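Local coordinates for protein cobalamin biosynthesis precorrin-6Y methylase (CbiE) (Archaeoglobus fulgidus, PDB 2BB3) that probably transfers methyl groups from S-adenosyl-L-methionine to a precorrin intermediate on the pathway to adenosylcobalamin, at residues Leu184-Leu187 with Cys188-Gly191; Ser53-Ala56 with Leu57-Gly61; Thr96-Pro99 with Met100-Gly103; Gly34-Glu38 with Arg39-Ile43. All blocks are in the same frame, centred on the assembly; numbering follows the deposited sequence. Where two conformers were deposited one is given.

Contact 1 (Leu184-Leu187 with Cys188-Gly191). With SAH (S-adenosyl-L-homocysteine), chain C.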
loop_
_atom_site.group_PDB
_atom_site.type_symbol
_atom_site.label_atom_id
_atom_site.label_comp_id
_atom_site.label_asym_id
_atom_site.label_seq_id
_atom_site.Cartn_x
_atom_site.Cartn_y
_atom_site.Cartn_z
ATOM N N LEU A 184 10.531 -13.146 2.474
ATOM C CA LEU A 184 9.649 -12.859 3.598
ATOM C C LEU A 184 8.471 -13.816 3.409
ATOM O O LEU A 184 7.642 -13.647 2.526
ATOM C CB LEU A 184 9.237 -11.377 3.618
ATOM C CG LEU A 184 10.495 -10.497 3.691
ATOM C CD1 LEU A 184 10.816 -9.970 2.302
ATOM C CD2 LEU A 184 10.321 -9.350 4.671
ATOM N N GLU A 185 8.447 -14.850 4.243
ATOM C CA GLU A 185 7.456 -15.904 4.173
ATOM C C GLU A 185 6.385 -15.866 5.232
ATOM O O GLU A 185 6.660 -15.667 6.425
ATOM C CB GLU A 185 8.162 -17.264 4.261
ATOM C CG GLU A 185 9.272 -17.418 3.251
ATOM C CD GLU A 185 10.089 -18.680 3.462
ATOM O OE1 GLU A 185 10.636 -18.862 4.575
ATOM O OE2 GLU A 185 10.186 -19.491 2.515
ATOM N N ASN A 186 5.154 -16.066 4.782
ATOM C CA ASN A 186 4.012 -16.129 5.680
ATOM C C ASN A 186 3.958 -14.972 6.674
ATOM O O ASN A 186 3.773 -15.188 7.872
ATOM C CB ASN A 186 4.071 -17.467 6.423
ATOM C CG ASN A 186 4.491 -18.612 5.512
ATOM O OD1 ASN A 186 3.980 -18.753 4.396
ATOM N ND2 ASN A 186 5.422 -19.435 5.982
ATOM N N LEU A 187 4.117 -13.747 6.183
ATOM C CA LEU A 187 4.075 -12.586 7.054
ATOM C C LEU A 187 2.794 -12.604 7.880
ATOM O O LEU A 187 1.694 -12.806 7.354
ATOM C CB LEU A 187 4.163 -11.300 6.230
ATOM C CG LEU A 187 5.517 -11.146 5.537
ATOM C CD1 LEU A 187 5.545 -9.895 4.660
ATOM C CD2 LEU A 187 6.628 -11.063 6.594
ATOM N N CYS A 188 2.959 -12.430 9.188
ATOM C CA CYS A 188 1.829 -12.410 10.105
ATOM C C CYS A 188 1.061 -13.715 10.230
ATOM O O CYS A 188 -0.076 -13.713 10.673
ATOM C CB CYS A 188 0.867 -11.310 9.692
ATOM S SG CYS A 188 1.317 -9.691 10.342
HETATM N N MSE A 189 1.671 -14.820 9.832
HETATM C CA MSE A 189 1.019 -16.119 9.950
HETATM C C MSE A 189 1.857 -16.977 10.899
HETATM O O MSE A 189 3.014 -16.647 11.192
HETATM C CB MSE A 189 0.911 -16.795 8.586
HETATM C CG MSE A 189 0.120 -15.998 7.551
HETATM SE SE MSE A 189 0.238 -16.767 5.771
HETATM C CE MSE A 189 -0.599 -15.372 4.807
ATOM N N GLU A 190 1.275 -18.070 11.363
ATOM C CA GLU A 190 1.959 -18.964 12.277
ATOM C C GLU A 190 3.410 -19.230 11.885
ATOM O O GLU A 190 4.323 -19.104 12.701
ATOM C CB GLU A 190 1.210 -20.302 12.333
ATOM C CG GLU A 190 1.244 -21.085 11.020
ATOM C CD GLU A 190 2.308 -22.174 11.002
ATOM O OE1 GLU A 190 2.657 -22.646 9.903
ATOM O OE2 GLU A 190 2.782 -22.568 12.085
ATOM N N GLY A 191 3.612 -19.566 10.614
ATOM C CA GLY A 191 4.938 -19.930 10.163
ATOM C C GLY A 191 5.781 -18.832 9.550
ATOM O O GLY A 191 6.608 -19.114 8.688
HETATM N N SAH C . -3.963 -8.927 -2.363
HETATM C CA SAH C . -2.858 -9.454 -1.669
HETATM C CB SAH C . -1.944 -10.259 -2.591
HETATM C CG SAH C . -2.416 -11.459 -3.400
HETATM S SD SAH C . -1.377 -12.100 -4.685
HETATM C C SAH C . -2.201 -8.337 -0.942
HETATM O O SAH C . -1.422 -8.754 -0.183
HETATM O OXT SAH C . -2.450 -7.186 -1.176
HETATM C "C5'" SAH C . -0.817 -13.328 -3.540
HETATM C "C4'" SAH C . 0.649 -13.226 -3.162
HETATM O "O4'" SAH C . 0.915 -12.291 -2.191
HETATM C "C3'" SAH C . 1.333 -14.497 -2.760
HETATM O "O3'" SAH C . 1.715 -15.287 -3.806
HETATM C "C2'" SAH C . 2.485 -13.949 -2.000
HETATM O "O2'" SAH C . 3.565 -13.710 -2.794
HETATM C "C1'" SAH C . 1.993 -12.657 -1.457
HETATM N N9 SAH C . 1.539 -12.813 -0.095
HETATM C C8 SAH C . 0.300 -12.767 0.289
HETATM N N7 SAH C . 0.195 -12.880 1.566
HETATM C C5 SAH C . 1.377 -12.998 2.035
HETATM C C6 SAH C . 1.830 -13.136 3.305
HETATM N N6 SAH C . 1.062 -13.201 4.331
HETATM N N1 SAH C . 3.131 -13.217 3.493
HETATM C C2 SAH C . 3.968 -13.174 2.452
HETATM N N3 SAH C . 3.502 -13.030 1.233
HETATM C C4 SAH C . 2.231 -12.955 1.012
#

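Contact 2 (Ser53-Ala56 with Leu57-Gly61)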
loop_
_atom_site.group_PDB
_atom_site.type_symbol
_atom_site.label_atom_id
_atom_site.label_comp_id
_atom_site.label_asym_id
_atom_site.label_seq_id
_atom_site.Cartn_x
_atom_site.Cartn_y
_atom_site.Cartn_z
ATOM N N SER A 53 -12.248 -15.870 -0.907
ATOM C CA SER A 53 -11.520 -17.113 -0.661
ATOM C C SER A 53 -11.583 -17.374 0.834
ATOM O O SER A 53 -11.865 -16.457 1.616
ATOM C CB SER A 53 -10.056 -16.941 -1.031
ATOM O OG SER A 53 -9.415 -16.170 -0.026
ATOM N N ARG A 54 -11.359 -18.608 1.285
ATOM C CA ARG A 54 -11.456 -18.832 2.732
ATOM C C ARG A 54 -10.483 -17.947 3.508
ATOM O O ARG A 54 -10.877 -17.364 4.521
ATOM C CB ARG A 54 -11.258 -20.310 3.126
ATOM C CG ARG A 54 -11.879 -20.650 4.513
ATOM C CD ARG A 54 -11.660 -22.103 4.988
ATOM N NE ARG A 54 -12.786 -22.597 5.794
ATOM C CZ ARG A 54 -13.044 -22.250 7.056
ATOM N NH1 ARG A 54 -12.258 -21.400 7.702
ATOM N NH2 ARG A 54 -14.115 -22.741 7.668
ATOM N N ARG A 55 -9.231 -17.815 3.060
ATOM C CA ARG A 55 -8.324 -16.935 3.797
ATOM C C ARG A 55 -8.877 -15.520 3.927
ATOM O O ARG A 55 -8.856 -14.937 5.009
ATOM C CB ARG A 55 -6.955 -16.869 3.114
ATOM C CG ARG A 55 -5.970 -17.952 3.543
ATOM C CD ARG A 55 -4.552 -17.652 3.023
ATOM N NE ARG A 55 -4.073 -16.338 3.457
ATOM C CZ ARG A 55 -3.837 -16.004 4.724
ATOM N NH1 ARG A 55 -4.030 -16.884 5.703
ATOM N NH2 ARG A 55 -3.410 -14.783 5.018
ATOM N N ALA A 56 -9.369 -14.970 2.821
ATOM C CA ALA A 56 -9.908 -13.620 2.863
ATOM C C ALA A 56 -11.091 -13.546 3.836
ATOM O O ALA A 56 -11.195 -12.597 4.602
ATOM C CB ALA A 56 -10.328 -13.158 1.462
ATOM N N LEU A 57 -11.971 -14.545 3.813
ATOM C CA LEU A 57 -13.114 -14.551 4.724
ATOM C C LEU A 57 -12.674 -14.735 6.167
ATOM O O LEU A 57 -13.170 -14.055 7.066
ATOM C CB LEU A 57 -14.112 -15.648 4.331
ATOM C CG LEU A 57 -14.649 -15.475 2.912
ATOM C CD1 LEU A 57 -15.568 -16.642 2.534
ATOM C CD2 LEU A 57 -15.388 -14.141 2.812
ATOM N N GLU A 58 -11.744 -15.656 6.382
ATOM C CA GLU A 58 -11.236 -15.907 7.721
ATOM C C GLU A 58 -10.658 -14.608 8.286
ATOM O O GLU A 58 -11.098 -14.120 9.332
ATOM C CB GLU A 58 -10.169 -17.017 7.695
ATOM C CG GLU A 58 -10.742 -18.432 7.502
ATOM C CD GLU A 58 -9.681 -19.540 7.402
ATOM O OE1 GLU A 58 -10.013 -20.717 7.696
ATOM O OE2 GLU A 58 -8.525 -19.249 7.014
ATOM N N LEU A 59 -9.702 -14.040 7.559
ATOM C CA LEU A 59 -9.047 -12.795 7.945
ATOM C C LEU A 59 -10.027 -11.716 8.353
ATOM O O LEU A 59 -9.872 -11.110 9.407
ATOM C CB LEU A 59 -8.168 -12.292 6.798
ATOM C CG LEU A 59 -6.707 -12.742 6.874
ATOM C CD1 LEU A 59 -5.963 -12.461 5.557
ATOM C CD2 LEU A 59 -6.057 -12.005 8.036
ATOM N N ALA A 60 -11.043 -11.489 7.530
ATOM C CA ALA A 60 -12.053 -10.475 7.821
ATOM C C ALA A 60 -13.048 -10.916 8.905
ATOM O O ALA A 60 -13.968 -10.177 9.247
ATOM C CB ALA A 60 -12.804 -10.112 6.540
ATOM N N GLY A 61 -12.873 -12.128 9.424
ATOM C CA GLY A 61 -13.755 -12.629 10.470
ATOM C C GLY A 61 -15.199 -12.919 10.085
ATOM O O GLY A 61 -16.114 -12.715 10.890
#

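Contact 3 (Thr96-Pro99 with Met100-Gly103). With SAH (S-adenosyl-L-homocysteine), chain C.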
loop_
_atom_site.group_PDB
_atom_site.type_symbol
_atom_site.label_atom_id
_atom_site.label_comp_id
_atom_site.label_asym_id
_atom_site.label_seq_id
_atom_site.Cartn_x
_atom_site.Cartn_y
_atom_site.Cartn_z
ATOM N N THR A 96 -7.872 -10.921 -0.329
ATOM C CA THR A 96 -6.853 -10.956 0.720
ATOM C C THR A 96 -6.024 -9.693 0.598
ATOM O O THR A 96 -5.866 -9.147 -0.499
ATOM C CB THR A 96 -5.887 -12.130 0.586
ATOM O OG1 THR A 96 -5.426 -12.202 -0.764
ATOM C CG2 THR A 96 -6.547 -13.428 1.003
ATOM N N GLY A 97 -5.504 -9.236 1.728
ATOM C CA GLY A 97 -4.712 -8.026 1.757
ATOM C C GLY A 97 -5.397 -6.820 1.136
ATOM O O GLY A 97 -6.489 -6.426 1.539
ATOM N N ASP A 98 -4.734 -6.245 0.138
ATOM C CA ASP A 98 -5.200 -5.054 -0.573
ATOM C C ASP A 98 -5.689 -5.549 -1.935
ATOM O O ASP A 98 -4.976 -6.303 -2.615
ATOM C CB ASP A 98 -4.010 -4.106 -0.722
ATOM C CG ASP A 98 -4.396 -2.726 -1.190
ATOM O OD1 ASP A 98 -5.592 -2.408 -1.262
ATOM O OD2 ASP A 98 -3.478 -1.939 -1.477
ATOM N N PRO A 99 -6.904 -5.137 -2.356
ATOM C CA PRO A 99 -7.508 -5.539 -3.637
ATOM C C PRO A 99 -6.743 -5.131 -4.900
ATOM O O PRO A 99 -6.772 -5.826 -5.905
ATOM C CB PRO A 99 -8.899 -4.888 -3.592
ATOM C CG PRO A 99 -9.144 -4.614 -2.112
ATOM C CD PRO A 99 -7.791 -4.222 -1.614
HETATM N N MSE A 100 -6.062 -3.999 -4.851
HETATM C CA MSE A 100 -5.325 -3.530 -6.012
HETATM C C MSE A 100 -3.824 -3.875 -5.971
HETATM O O MSE A 100 -2.983 -3.087 -6.395
HETATM C CB MSE A 100 -5.530 -2.026 -6.180
HETATM C CG MSE A 100 -6.919 -1.624 -6.732
HETATM SE SE MSE A 100 -7.302 -2.369 -8.525
HETATM C CE MSE A 100 -8.460 -3.801 -7.930
ATOM N N VAL A 101 -3.502 -5.033 -5.398
ATOM C CA VAL A 101 -2.132 -5.534 -5.382
ATOM C C VAL A 101 -2.258 -6.987 -5.848
ATOM O O VAL A 101 -2.751 -7.840 -5.105
ATOM C CB VAL A 101 -1.477 -5.553 -3.964
ATOM C CG1 VAL A 101 -0.142 -6.269 -4.043
ATOM C CG2 VAL A 101 -1.296 -4.133 -3.427
ATOM N N ALA A 102 -1.836 -7.252 -7.081
ATOM C CA ALA A 102 -1.913 -8.593 -7.649
ATOM C C ALA A 102 -3.329 -9.079 -7.447
ATOM O O ALA A 102 -3.559 -10.244 -7.106
ATOM C CB ALA A 102 -0.947 -9.520 -6.951
ATOM N N GLY A 103 -4.280 -8.174 -7.631
ATOM C CA GLY A 103 -5.665 -8.543 -7.411
ATOM C C GLY A 103 -6.480 -8.839 -8.655
ATOM O O GLY A 103 -5.989 -9.410 -9.635
HETATM N N SAH C . -3.963 -8.927 -2.363
HETATM C CA SAH C . -2.858 -9.454 -1.669
HETATM C CB SAH C . -1.944 -10.259 -2.591
HETATM C CG SAH C . -2.416 -11.459 -3.400
HETATM S SD SAH C . -1.377 -12.100 -4.685
HETATM C C SAH C . -2.201 -8.337 -0.942
HETATM O O SAH C . -1.422 -8.754 -0.183
HETATM O OXT SAH C . -2.450 -7.186 -1.176
HETATM C "C5'" SAH C . -0.817 -13.328 -3.540
HETATM C "C4'" SAH C . 0.649 -13.226 -3.162
HETATM O "O4'" SAH C . 0.915 -12.291 -2.191
HETATM C "C3'" SAH C . 1.333 -14.497 -2.760
HETATM O "O3'" SAH C . 1.715 -15.287 -3.806
HETATM C "C2'" SAH C . 2.485 -13.949 -2.000
HETATM O "O2'" SAH C . 3.565 -13.710 -2.794
HETATM C "C1'" SAH C . 1.993 -12.657 -1.457
HETATM N N9 SAH C . 1.539 -12.813 -0.095
HETATM C C8 SAH C . 0.300 -12.767 0.289
HETATM N N7 SAH C . 0.195 -12.880 1.566
HETATM C C5 SAH C . 1.377 -12.998 2.035
HETATM C C6 SAH C . 1.830 -13.136 3.305
HETATM N N6 SAH C . 1.062 -13.201 4.331
HETATM N N1 SAH C . 3.131 -13.217 3.493
HETATM C C2 SAH C . 3.968 -13.174 2.452
HETATM N N3 SAH C . 3.502 -13.030 1.233
HETATM C C4 SAH C . 2.231 -12.955 1.012
HETATM O O HOH W 1 -3.081 -0.854 -4.053
#

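Contact 4 (Gly34-Glu38 with Arg39-Ile43)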
loop_
_atom_site.group_PDB
_atom_site.type_symbol
_atom_site.label_atom_id
_atom_site.label_comp_id
_atom_site.label_asym_id
_atom_site.label_seq_id
_atom_site.Cartn_x
_atom_site.Cartn_y
_atom_site.Cartn_z
ATOM N N GLY A 34 -6.571 -7.593 12.773
ATOM C CA GLY A 34 -6.732 -6.221 13.222
ATOM C C GLY A 34 -6.194 -5.180 12.254
ATOM O O GLY A 34 -5.632 -4.155 12.666
ATOM N N GLN A 35 -6.351 -5.446 10.959
ATOM C CA GLN A 35 -5.892 -4.514 9.939
ATOM C C GLN A 35 -7.028 -4.083 9.044
ATOM O O GLN A 35 -6.818 -3.400 8.049
ATOM C CB GLN A 35 -4.765 -5.113 9.113
ATOM C CG GLN A 35 -3.443 -5.106 9.849
ATOM C CD GLN A 35 -2.279 -5.432 8.955
ATOM O OE1 GLN A 35 -2.392 -6.271 8.067
ATOM N NE2 GLN A 35 -1.145 -4.785 9.192
ATOM N N THR A 36 -8.238 -4.476 9.423
ATOM C CA THR A 36 -9.438 -4.102 8.693
ATOM C C THR A 36 -9.792 -2.664 9.080
ATOM O O THR A 36 -9.533 -2.246 10.215
ATOM C CB THR A 36 -10.595 -5.042 9.053
ATOM O OG1 THR A 36 -11.836 -4.477 8.615
ATOM C CG2 THR A 36 -10.629 -5.296 10.557
ATOM N N THR A 37 -10.373 -1.910 8.145
ATOM C CA THR A 37 -10.732 -0.515 8.405
ATOM C C THR A 37 -12.212 -0.335 8.726
ATOM O O THR A 37 -13.055 -1.116 8.279
ATOM C CB THR A 37 -10.375 0.401 7.206
ATOM O OG1 THR A 37 -11.149 0.025 6.058
ATOM C CG2 THR A 37 -8.894 0.285 6.875
ATOM N N GLU A 38 -12.513 0.702 9.506
ATOM C CA GLU A 38 -13.884 0.998 9.913
ATOM C C GLU A 38 -14.828 1.036 8.718
ATOM O O GLU A 38 -15.985 0.638 8.821
ATOM C CB GLU A 38 -13.956 2.340 10.653
ATOM C CG GLU A 38 -12.805 2.594 11.626
ATOM C CD GLU A 38 -13.016 3.825 12.504
ATOM O OE1 GLU A 38 -13.649 4.802 12.029
ATOM O OE2 GLU A 38 -12.535 3.821 13.662
ATOM N N ARG A 39 -14.338 1.515 7.582
ATOM C CA ARG A 39 -15.187 1.578 6.405
ATOM C C ARG A 39 -15.411 0.178 5.845
ATOM O O ARG A 39 -16.513 -0.152 5.413
ATOM C CB ARG A 39 -14.574 2.501 5.355
ATOM C CG ARG A 39 -15.598 3.056 4.377
ATOM C CD ARG A 39 -14.982 4.123 3.482
ATOM N NE ARG A 39 -15.939 4.673 2.528
ATOM C CZ ARG A 39 -15.603 5.458 1.509
ATOM N NH1 ARG A 39 -14.330 5.784 1.315
ATOM N NH2 ARG A 39 -16.539 5.910 0.681
ATOM N N ALA A 40 -14.373 -0.652 5.870
ATOM C CA ALA A 40 -14.503 -2.019 5.383
ATOM C C ALA A 40 -15.566 -2.775 6.193
ATOM O O ALA A 40 -16.417 -3.455 5.628
ATOM C CB ALA A 40 -13.161 -2.743 5.475
ATOM N N LYS A 41 -15.526 -2.636 7.516
ATOM C CA LYS A 41 -16.483 -3.318 8.382
ATOM C C LYS A 41 -17.904 -2.848 8.122
ATOM O O LYS A 41 -18.834 -3.648 8.111
ATOM C CB LYS A 41 -16.125 -3.096 9.856
ATOM C CG LYS A 41 -14.752 -3.625 10.231
ATOM C CD LYS A 41 -14.370 -3.288 11.669
ATOM C CE LYS A 41 -12.855 -3.342 11.844
ATOM N NZ LYS A 41 -12.431 -3.236 13.271
ATOM N N GLU A 42 -18.075 -1.551 7.907
ATOM C CA GLU A 42 -19.405 -1.015 7.647
ATOM C C GLU A 42 -19.936 -1.599 6.347
ATOM O O GLU A 42 -21.087 -2.048 6.284
ATOM C CB GLU A 42 -19.347 0.509 7.584
ATOM C CG GLU A 42 -18.867 1.151 8.887
ATOM C CD GLU A 42 -18.724 2.658 8.788
ATOM O OE1 GLU A 42 -18.247 3.283 9.773
ATOM O OE2 GLU A 42 -19.086 3.221 7.727
ATOM N N ILE A 43 -19.096 -1.609 5.315
ATOM C CA ILE A 43 -19.484 -2.175 4.034
ATOM C C ILE A 43 -19.852 -3.636 4.258
ATOM O O ILE A 43 -20.894 -4.095 3.797
ATOM C CB ILE A 43 -18.309 -2.084 3.004
ATOM C CG1 ILE A 43 -18.121 -0.635 2.557
ATOM C CG2 ILE A 43 -18.589 -2.954 1.795
ATOM C CD1 ILE A 43 -16.799 -0.375 1.893
#

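Contact 1 (Leu184-Leu187 with Cys188-Gly191)
The side-chain amide of N186 reaches across to G191, its ND2 giving a hydrogen bond to G191 O at 3.0 Å that is almost straight (176°). G191 O lies in the plane of the amide, whereas the donor stands well above the carbonyl plane of G191. With CG beside the backbone N and anti to the carbonyl carbon (chi1 -41°), the amide is turned to this side. OD1 is hydrogen-bonded to S206 OG; since G191 O can only accept, this carbonyl sets which end of the amide is NH2. An alanine here removes the amide, leaving G191 O and S206 OG without that partner, and the end of the loop would probably be freer to shift. Selenomethionine M189 comes back alongside: its CB meets N186 CB at 3.9 Å, and its extended chain carries SE past N186 CA at 3.8 Å. Behind this is a type II beta turn from N186 to M189, closed by M189 N to N186 O at 2.9 Å, between strands 180-185 and 193-198. The turn offers the backbone of L187 to the adenine of S-adenosylhomocysteine: L187 N donates to N1 at 2.9 Å, and L187 O accepts from N6, whose position is less sure. The L187 side chain packs against V128 and A129 of helix 125-133, its CB also 3.5 Å from N1 of the ligand. C188 SG forms a disulfide with C32.

Contact 2 (Ser53-Ala56 with Leu57-Gly61)
Four backbone bonds tie S53-A56 to L57-G61, each spanning four residues: L57 N to S53 O at 2.9 Å, E58 N to R54 O at 2.7 Å, L59 N to R55 O, and A60 N to A56 O. Both ends of this short helix are capped. S53 is the N-cap, its OG accepting from A56 N at 3.1 Å, and G61 turns out of the helix with positive phi in a Schellman motif, its N bonded to E58 O. The charged pair is R54 with E58, a salt bridge from NH1 to OE1. OE1 lies at the guanidinium edge, and the two planar groups are steeply turned, 71° apart. The modelled 2.3 Å between R54 NH1 and E58 OE1 is too short to trust in detail, and R54 also has a second conformer. R54 gets there with CG anti to the backbone N (chi1 -158°) and a bend at chi3. R55 makes a cation-pi contact with Y208. Among the plain van der Waals contacts, R55 and L59 run side by side, R55 NH2 being 3.5 Å from L59 CD1, while L57 CG rests on S53 O. The helix is the crossover between strands 49-52 and 68-70 of a beta-alpha-beta unit, and A56, L57 and A60 pack on I94 of the adjoining strand 91-95.

Contact 3 (Thr96-Pro99 with Met100-Gly103)
D98 to V101 is a type I beta turn, closed by a weak hydrogen bond from V101 N to D98 O at 3.4 Å, and just beyond it G103 CA makes a CH...O contact with P99 O. The side chains of D98 and V101 cross at about a right angle, D98 OD2 standing 3.7 Å from V101 CG2. CG of D98 is anti to the backbone N (chi1 -169°), which sets the carboxylate beside that methyl; a water donates to OD2 and weakly to M100 O, and Q127 of the second subunit adds a weak bond. Selenomethionine M100 bends at chi2 and chi3, which folds its CE back over P99. D136 of the second subunit accepts from the backbone N of A102 and G103. The inner face of the loop holds the amino-acid end of S-adenosylhomocysteine. The ligand N is gripped by three carbonyls, T96 O at 2.7 Å, D98 O at 2.8 Å and V101 O at 3.2 Å. D98 N donates to the ligand OXT at 2.8 Å. G97, with positive phi, passes right beside the ligand carboxylate, its CA 3.7 Å from the carboxylate carbon C, and A102 CB touches SD of the ligand. This is the glycine-aspartate-proline loop after a central strand that tetrapyrrole methylases use to bind the S-adenosylmethionine cofactor.

Contact 4 (Gly34-Glu38 with Arg39-Ile43)
T36 and K41 touch with their side chains crossing at about a right angle. The methyl CG2 of T36 presses on K41 CE at 3.2 Å, tighter than usual for two carbons, and T36 OG1 lies 3.4 Å from K41 CG. Next to them T37 starts the helix as its N-cap: OG1 accepts from A40 N at 3.3 Å, and T37 O takes K41 N at 3.0 Å. The cap depends on OG1 standing between the backbone N and the carbonyl carbon (chi1 64°), over the first turn, where it also touches A40 CB. One step on, E42 N bonds E38 O at 3.2 Å, and the extended E42 chain lays its CG against that same oxygen. The carboxylates of E38 and E42 stay apart, OE1 to OE1 being 5.3 Å. Further out, I43 packs on W25 and V27 of strand 23-28, and T37 on E120 of strand 116-120, which seats helix 38-46 against the parallel sheet. Beyond that comes the second subunit: K41 NZ forms a salt bridge with E38 OE2 of the other copy, E38 OE2 receives K41 of that copy in return, and T36 packs on its E38. A methionine in place of the lysine would probably leave the carboxylate of E38 of the second subunit without its charged mate. The start of this helix is thus held by a neutral threonine cap, while K41 and E38 each pair with their counterpart in the second subunit across the dimer interface.

Contacts 1 and 3 hold opposite ends of one S-adenosylhomocysteine, the adenine at 184-191 and the amino-acid part at 96-103; their centres are about 17 Å apart and their nearest atoms about 7 Å, so the ligand bridges them. Contact 2 borders both: the R55 side chain lies beside M189 of contact 1, whose end is not securely placed, and about 5 Å from the ligand, and A56 N meets T96 CG2 of contact 3 at 3.7 Å. Contact 4 stands apart, with the T37 side chain about 13 Å from the ligand, but it shares with contact 3 an interface to the second subunit. The disulfide from C188 to C32 leads from contact 1 to the loop that runs into contact 4.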